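Local coordinates for peptide chain release factor subunit 1 (Aeropyrum pernix, PDB 3AGK), which probably directs the termination of translation and release of the nascent peptide in response to the stop codons UAA, UAG and UGA, at residues Ala18-Glu23 with Glu107-Ser112; Lys22-Trp27 with Val94-Glu99. All coordinates share one frame; numbering follows the deposited sequence.

Contacts 1 and 2 draw on overlapping parts of one run of chain, helix 14-24 and the turn from Leu24 to Trp27, and share Lys22 and Glu23. Their centres lie about 6 Å apart. The helix meets two neighbouring strands of the four-stranded antiparallel sheet, 107-111 in contact 1 and 93-98 in contact 2. These strands are joined by a probable hydrogen bond from Phe109 N to Phe96 O (2.7 Å). A disulfide also ties them, Cys97 SG lying 2.0 Å from Cys108 SG. Aromatic packing connects the contacts too: Phe109 CE1 of contact 1 comes within 3.5 Å of Trp27 CZ2 of contact 2, with the ring planes nearly perpendicular.

Contact 1. Residues Ala18-Glu23 with Glu107-Ser112; sequences ARLLKE and ECFMFS
On the side of the N-terminal domain's antiparallel sheet that faces helix 14-24, Leu20 of that helix meets Phe109 and Phe111 of the edge strand 107-111. The two methyls divide the work: Leu20 CD2 reaches Phe111 CE2 at 3.5 Å, and Leu20 CD1 meets Phe109 CD2 at 3.9 Å. Leu20 and Phe109 together span a CA-CA separation of 9.5 Å, the leucine's CG lying anti to the backbone N (chi1 -176°) and carrying its methyls toward the rings. Leu20 and Phe111 come from opposite directions, CD2 lying oblique to the ring, whereas Leu20 and Phe109 slide past each other.

The helix and strand segments run roughly antiparallel, at 154° with axes 12.1 Å apart. Phe109 and Phe111 point to helix 14-24, while Cys108 and Met110 touch helix 65-82, so the sheet lies between two helices. At the exposed margin the Glu23 side chain crosses that of Phe109 at about a right angle, Glu23 OE2 lying 4.1 Å from Phe109 CZ and oblique to the ring. Glu107 OE1 stands 3.9 Å above one face of the Phe109 ring, offset toward the rim. Glu23 OE2 and Glu107 OE2 are 6.6 Å apart, close enough that some repulsion between them is likely, though they do not touch.

Contact 2. Residues Lys22-Trp27 with Val94-Glu99; sequences KELKKW and VLFCGE
The indole of Trp27 turns its six-membered ring toward the end of strand 93-98, where Gly98 O lies at the ring edge, near its plane, 3.5 Å from Trp27 CZ3. Glu99 O approaches the same carbon obliquely at 3.8 Å, and Phe128 meets the indole with the planes about 35° apart. The second ring, Phe96, receives Leu24 obliquely: Leu24 CD2 is 4.0 Å from Phe96 CE1, and the two side chains cross at about a right angle. Phe128 and Tyr38 also pack on Phe96.

Leu24 and Trp27 are the first and last residues of a type I turn, closed by a 2.9 Å hydrogen bond from Trp27 N to Leu24 O. The turn thus delivers both side chains to one strand of the sheet. Trp27 CG is anti to its carbonyl carbon (chi1 -72°), directing the indole across to the strand end. With an alanine here, a gap would probably open beside Gly98, and Phe109 and Phe128 would each lose a ring partner. Gly98 has backbone angles at which a CB would press on the preceding carbonyl O. Its own carbonyl O, at the indole edge, is consistent with a weak C-H...O attraction at CZ3, whereas the contact between Leu24 and Phe96 is apolar.

Contact 1. Residues Ala18-Glu23 with Glu107-Ser112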
loop_
_atom_site.group_PDB
_atom_site.type_symbol
_atom_site.label_atom_id
_atom_site.label_comp_id
_atom_site.label_asym_id
_atom_site.label_seq_id
_atom_site.Cartn_x
_atom_site.Cartn_y
_atom_site.Cartn_z
ATOM N N ALA A 18 -8.630 -1.270 9.826
ATOM C CA ALA A 18 -7.723 -0.310 9.191
ATOM C C ALA A 18 -7.378 0.851 10.111
ATOM O O ALA A 18 -6.221 1.270 10.187
ATOM C CB ALA A 18 -8.316 0.217 7.904
ATOM N N ARG A 19 -8.391 1.391 10.784
ATOM C CA ARG A 19 -8.160 2.413 11.792
ATOM C C ARG A 19 -7.087 1.934 12.778
ATOM O O ARG A 19 -6.137 2.656 13.087
ATOM C CB ARG A 19 -9.459 2.705 12.543
ATOM C CG ARG A 19 -9.379 3.876 13.511
ATOM C CD ARG A 19 -10.752 4.205 14.068
ATOM N NE ARG A 19 -10.810 5.557 14.614
ATOM C CZ ARG A 19 -11.471 5.894 15.717
ATOM N NH1 ARG A 19 -12.130 4.969 16.403
ATOM N NH2 ARG A 19 -11.462 7.150 16.141
ATOM N N LEU A 20 -7.269 0.712 13.271
ATOM C CA LEU A 20 -6.360 0.087 14.223
ATOM C C LEU A 20 -4.984 -0.078 13.584
ATOM O O LEU A 20 -3.955 0.201 14.205
ATOM C CB LEU A 20 -6.914 -1.281 14.615
ATOM C CG LEU A 20 -6.203 -2.106 15.682
ATOM C CD1 LEU A 20 -6.215 -1.411 17.039
ATOM C CD2 LEU A 20 -6.860 -3.464 15.777
ATOM N N LEU A 21 -4.985 -0.519 12.329
ATOM C CA LEU A 21 -3.752 -0.757 11.579
ATOM C C LEU A 21 -2.875 0.486 11.514
ATOM O O LEU A 21 -1.659 0.404 11.661
ATOM C CB LEU A 21 -4.080 -1.247 10.172
ATOM C CG LEU A 21 -3.697 -2.689 9.847
ATOM C CD1 LEU A 21 -3.684 -3.560 11.080
ATOM C CD2 LEU A 21 -4.628 -3.277 8.791
ATOM N N LYS A 22 -3.499 1.639 11.308
ATOM C CA LYS A 22 -2.766 2.897 11.241
ATOM C C LYS A 22 -2.031 3.185 12.545
ATOM O O LYS A 22 -1.018 3.882 12.556
ATOM C CB LYS A 22 -3.707 4.054 10.887
ATOM C CG LYS A 22 -3.081 5.433 11.013
ATOM C CD LYS A 22 -3.271 6.272 9.741
ATOM C CE LYS A 22 -4.746 6.517 9.408
ATOM N NZ LYS A 22 -5.362 5.395 8.645
ATOM N N GLU A 23 -2.532 2.634 13.644
ATOM C CA GLU A 23 -1.927 2.893 14.941
ATOM C C GLU A 23 -1.047 1.732 15.407
ATOM O O GLU A 23 -0.086 1.924 16.161
ATOM C CB GLU A 23 -3.001 3.227 15.970
ATOM C CG GLU A 23 -2.572 4.273 16.974
ATOM C CD GLU A 23 -2.197 3.664 18.305
ATOM O OE1 GLU A 23 -1.703 4.404 19.182
ATOM O OE2 GLU A 23 -2.403 2.443 18.475
ATOM N N GLU A 107 0.405 -2.078 26.343
ATOM C CA GLU A 107 -0.926 -2.501 25.928
ATOM C C GLU A 107 -0.973 -3.892 25.306
ATOM O O GLU A 107 0.007 -4.371 24.739
ATOM C CB GLU A 107 -1.506 -1.498 24.937
ATOM C CG GLU A 107 -2.454 -0.503 25.557
ATOM C CD GLU A 107 -3.729 -0.374 24.760
ATOM O OE1 GLU A 107 -4.270 -1.423 24.340
ATOM O OE2 GLU A 107 -4.187 0.771 24.553
ATOM N N CYS A 108 -2.138 -4.526 25.396
ATOM C CA CYS A 108 -2.358 -5.826 24.780
ATOM C C CYS A 108 -3.578 -5.790 23.871
ATOM O O CYS A 108 -4.698 -5.952 24.346
ATOM C CB CYS A 108 -2.563 -6.887 25.857
ATOM S SG CYS A 108 -2.098 -8.564 25.354
ATOM N N PHE A 109 -3.374 -5.577 22.572
ATOM C CA PHE A 109 -4.496 -5.551 21.635
ATOM C C PHE A 109 -4.980 -6.973 21.393
ATOM O O PHE A 109 -4.171 -7.875 21.198
ATOM C CB PHE A 109 -4.107 -4.878 20.312
ATOM C CG PHE A 109 -3.505 -3.507 20.481
ATOM C CD1 PHE A 109 -2.161 -3.358 20.800
ATOM C CD2 PHE A 109 -4.281 -2.368 20.322
ATOM C CE1 PHE A 109 -1.601 -2.098 20.962
ATOM C CE2 PHE A 109 -3.730 -1.102 20.481
ATOM C CZ PHE A 109 -2.387 -0.969 20.801
ATOM N N MET A 110 -6.292 -7.188 21.448
ATOM C CA MET A 110 -6.825 -8.508 21.139
ATOM C C MET A 110 -8.115 -8.395 20.359
ATOM O O MET A 110 -8.991 -7.651 20.739
ATOM C CB MET A 110 -7.059 -9.344 22.398
ATOM C CG MET A 110 -7.438 -10.782 22.032
ATOM S SD MET A 110 -7.756 -11.903 23.402
ATOM C CE MET A 110 -8.959 -10.993 24.356
ATOM N N PHE A 111 -8.237 -9.131 19.261
ATOM C CA PHE A 111 -9.485 -9.109 18.503
ATOM C C PHE A 111 -9.654 -10.299 17.572
ATOM O O PHE A 111 -8.734 -11.128 17.396
ATOM C CB PHE A 111 -9.601 -7.817 17.695
ATOM C CG PHE A 111 -8.489 -7.624 16.713
ATOM C CD1 PHE A 111 -8.653 -7.982 15.384
ATOM C CD2 PHE A 111 -7.275 -7.093 17.121
ATOM C CE1 PHE A 111 -7.633 -7.814 14.472
ATOM C CE2 PHE A 111 -6.239 -6.920 16.212
ATOM C CZ PHE A 111 -6.420 -7.279 14.881
ATOM N N SER A 112 -10.846 -10.390 16.985
ATOM C CA SER A 112 -11.059 -11.328 15.900
ATOM C C SER A 112 -11.165 -10.525 14.602
ATOM O O SER A 112 -11.813 -9.493 14.562
ATOM C CB SER A 112 -12.290 -12.202 16.153
ATOM O OG SER A 112 -12.426 -13.197 15.147
#

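Contact 2. Residues Lys22-Trp27 with Val94-Glu99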
loop_
_atom_site.group_PDB
_atom_site.type_symbol
_atom_site.label_atom_id
_atom_site.label_comp_id
_atom_site.label_asym_id
_atom_site.label_seq_id
_atom_site.Cartn_x
_atom_site.Cartn_y
_atom_site.Cartn_z
ATOM N N LYS A 22 -3.499 1.639 11.308
ATOM C CA LYS A 22 -2.766 2.897 11.241
ATOM C C LYS A 22 -2.031 3.185 12.545
ATOM O O LYS A 22 -1.018 3.882 12.556
ATOM C CB LYS A 22 -3.707 4.054 10.887
ATOM C CG LYS A 22 -3.081 5.433 11.013
ATOM C CD LYS A 22 -3.271 6.272 9.741
ATOM C CE LYS A 22 -4.746 6.517 9.408
ATOM N NZ LYS A 22 -5.362 5.395 8.645
ATOM N N GLU A 23 -2.532 2.634 13.644
ATOM C CA GLU A 23 -1.927 2.893 14.941
ATOM C C GLU A 23 -1.047 1.732 15.407
ATOM O O GLU A 23 -0.086 1.924 16.161
ATOM C CB GLU A 23 -3.001 3.227 15.970
ATOM C CG GLU A 23 -2.572 4.273 16.974
ATOM C CD GLU A 23 -2.197 3.664 18.305
ATOM O OE1 GLU A 23 -1.703 4.404 19.182
ATOM O OE2 GLU A 23 -2.403 2.443 18.475
ATOM N N LEU A 24 -1.369 0.524 14.961
ATOM C CA LEU A 24 -0.466 -0.605 15.177
ATOM C C LEU A 24 0.845 -0.326 14.438
ATOM O O LEU A 24 1.933 -0.515 14.990
ATOM C CB LEU A 24 -1.093 -1.926 14.706
ATOM C CG LEU A 24 -1.831 -2.826 15.717
ATOM C CD1 LEU A 24 -2.153 -2.111 17.037
ATOM C CD2 LEU A 24 -3.107 -3.403 15.105
ATOM N N LYS A 25 0.739 0.149 13.196
ATOM C CA LYS A 25 1.932 0.438 12.397
ATOM C C LYS A 25 2.847 1.456 13.081
ATOM O O LYS A 25 4.048 1.489 12.815
ATOM C CB LYS A 25 1.569 0.865 10.964
ATOM C CG LYS A 25 1.072 -0.295 10.092
ATOM C CD LYS A 25 1.178 -0.022 8.595
ATOM C CE LYS A 25 0.010 0.795 8.079
ATOM N NZ LYS A 25 -0.059 0.766 6.590
ATOM N N LYS A 26 2.282 2.256 13.982
ATOM C CA LYS A 26 3.053 3.239 14.744
ATOM C C LYS A 26 4.049 2.617 15.729
ATOM O O LYS A 26 5.042 3.247 16.080
ATOM C CB LYS A 26 2.124 4.182 15.517
ATOM C CG LYS A 26 1.549 5.348 14.721
ATOM C CD LYS A 26 0.960 6.400 15.656
ATOM C CE LYS A 26 0.534 7.647 14.901
ATOM N NZ LYS A 26 0.248 8.782 15.823
ATOM N N TRP A 27 3.787 1.394 16.182
ATOM C CA TRP A 27 4.569 0.809 17.275
ATOM C C TRP A 27 5.983 0.381 16.905
ATOM O O TRP A 27 6.188 -0.279 15.883
ATOM C CB TRP A 27 3.817 -0.372 17.877
ATOM C CG TRP A 27 2.662 0.067 18.666
ATOM C CD1 TRP A 27 1.586 0.772 18.216
ATOM C CD2 TRP A 27 2.453 -0.147 20.064
ATOM N NE1 TRP A 27 0.709 1.006 19.249
ATOM C CE2 TRP A 27 1.219 0.454 20.396
ATOM C CE3 TRP A 27 3.181 -0.798 21.068
ATOM C CZ2 TRP A 27 0.700 0.424 21.688
ATOM C CZ3 TRP A 27 2.666 -0.819 22.355
ATOM C CH2 TRP A 27 1.436 -0.213 22.653
ATOM N N VAL A 94 -6.202 -12.471 17.096
ATOM C CA VAL A 94 -4.857 -11.914 16.977
ATOM C C VAL A 94 -4.532 -11.012 18.174
ATOM O O VAL A 94 -5.380 -10.239 18.640
ATOM C CB VAL A 94 -4.601 -11.180 15.631
ATOM C CG1 VAL A 94 -5.568 -11.641 14.544
ATOM C CG2 VAL A 94 -4.670 -9.693 15.813
ATOM N N LEU A 95 -3.309 -11.137 18.680
ATOM C CA LEU A 95 -2.839 -10.328 19.799
ATOM C C LEU A 95 -1.560 -9.578 19.466
ATOM O O LEU A 95 -0.660 -10.145 18.863
ATOM C CB LEU A 95 -2.580 -11.201 21.034
ATOM C CG LEU A 95 -3.793 -11.674 21.844
ATOM C CD1 LEU A 95 -4.423 -12.902 21.191
ATOM C CD2 LEU A 95 -3.423 -11.964 23.296
ATOM N N PHE A 96 -1.481 -8.312 19.869
ATOM C CA PHE A 96 -0.212 -7.577 19.876
ATOM C C PHE A 96 0.008 -7.002 21.283
ATOM O O PHE A 96 -0.886 -6.376 21.842
ATOM C CB PHE A 96 -0.231 -6.454 18.842
ATOM C CG PHE A 96 -0.521 -6.917 17.431
ATOM C CD1 PHE A 96 -1.804 -6.853 16.910
ATOM C CD2 PHE A 96 0.498 -7.404 16.620
ATOM C CE1 PHE A 96 -2.067 -7.275 15.607
ATOM C CE2 PHE A 96 0.242 -7.821 15.321
ATOM C CZ PHE A 96 -1.048 -7.755 14.818
ATOM N N CYS A 97 1.174 -7.240 21.876
ATOM C CA CYS A 97 1.448 -6.741 23.224
ATOM C C CYS A 97 2.876 -6.230 23.321
ATOM O O CYS A 97 3.765 -6.726 22.635
ATOM C CB CYS A 97 1.222 -7.829 24.302
ATOM S SG CYS A 97 -0.381 -8.670 24.255
ATOM N N GLY A 98 3.088 -5.241 24.185
ATOM C CA GLY A 98 4.424 -4.731 24.449
ATOM C C GLY A 98 4.423 -3.303 24.962
ATOM O O GLY A 98 3.363 -2.732 25.236
ATOM N N GLU A 99 5.613 -2.731 25.101
ATOM C CA GLU A 99 5.748 -1.327 25.466
ATOM C C GLU A 99 6.434 -0.555 24.342
ATOM O O GLU A 99 5.928 0.466 23.874
ATOM C CB GLU A 99 6.541 -1.181 26.765
ATOM C CG GLU A 99 6.575 0.242 27.311
ATOM C CD GLU A 99 7.834 0.532 28.110
ATOM O OE1 GLU A 99 8.448 1.598 27.884
ATOM O OE2 GLU A 99 8.215 -0.309 28.953
#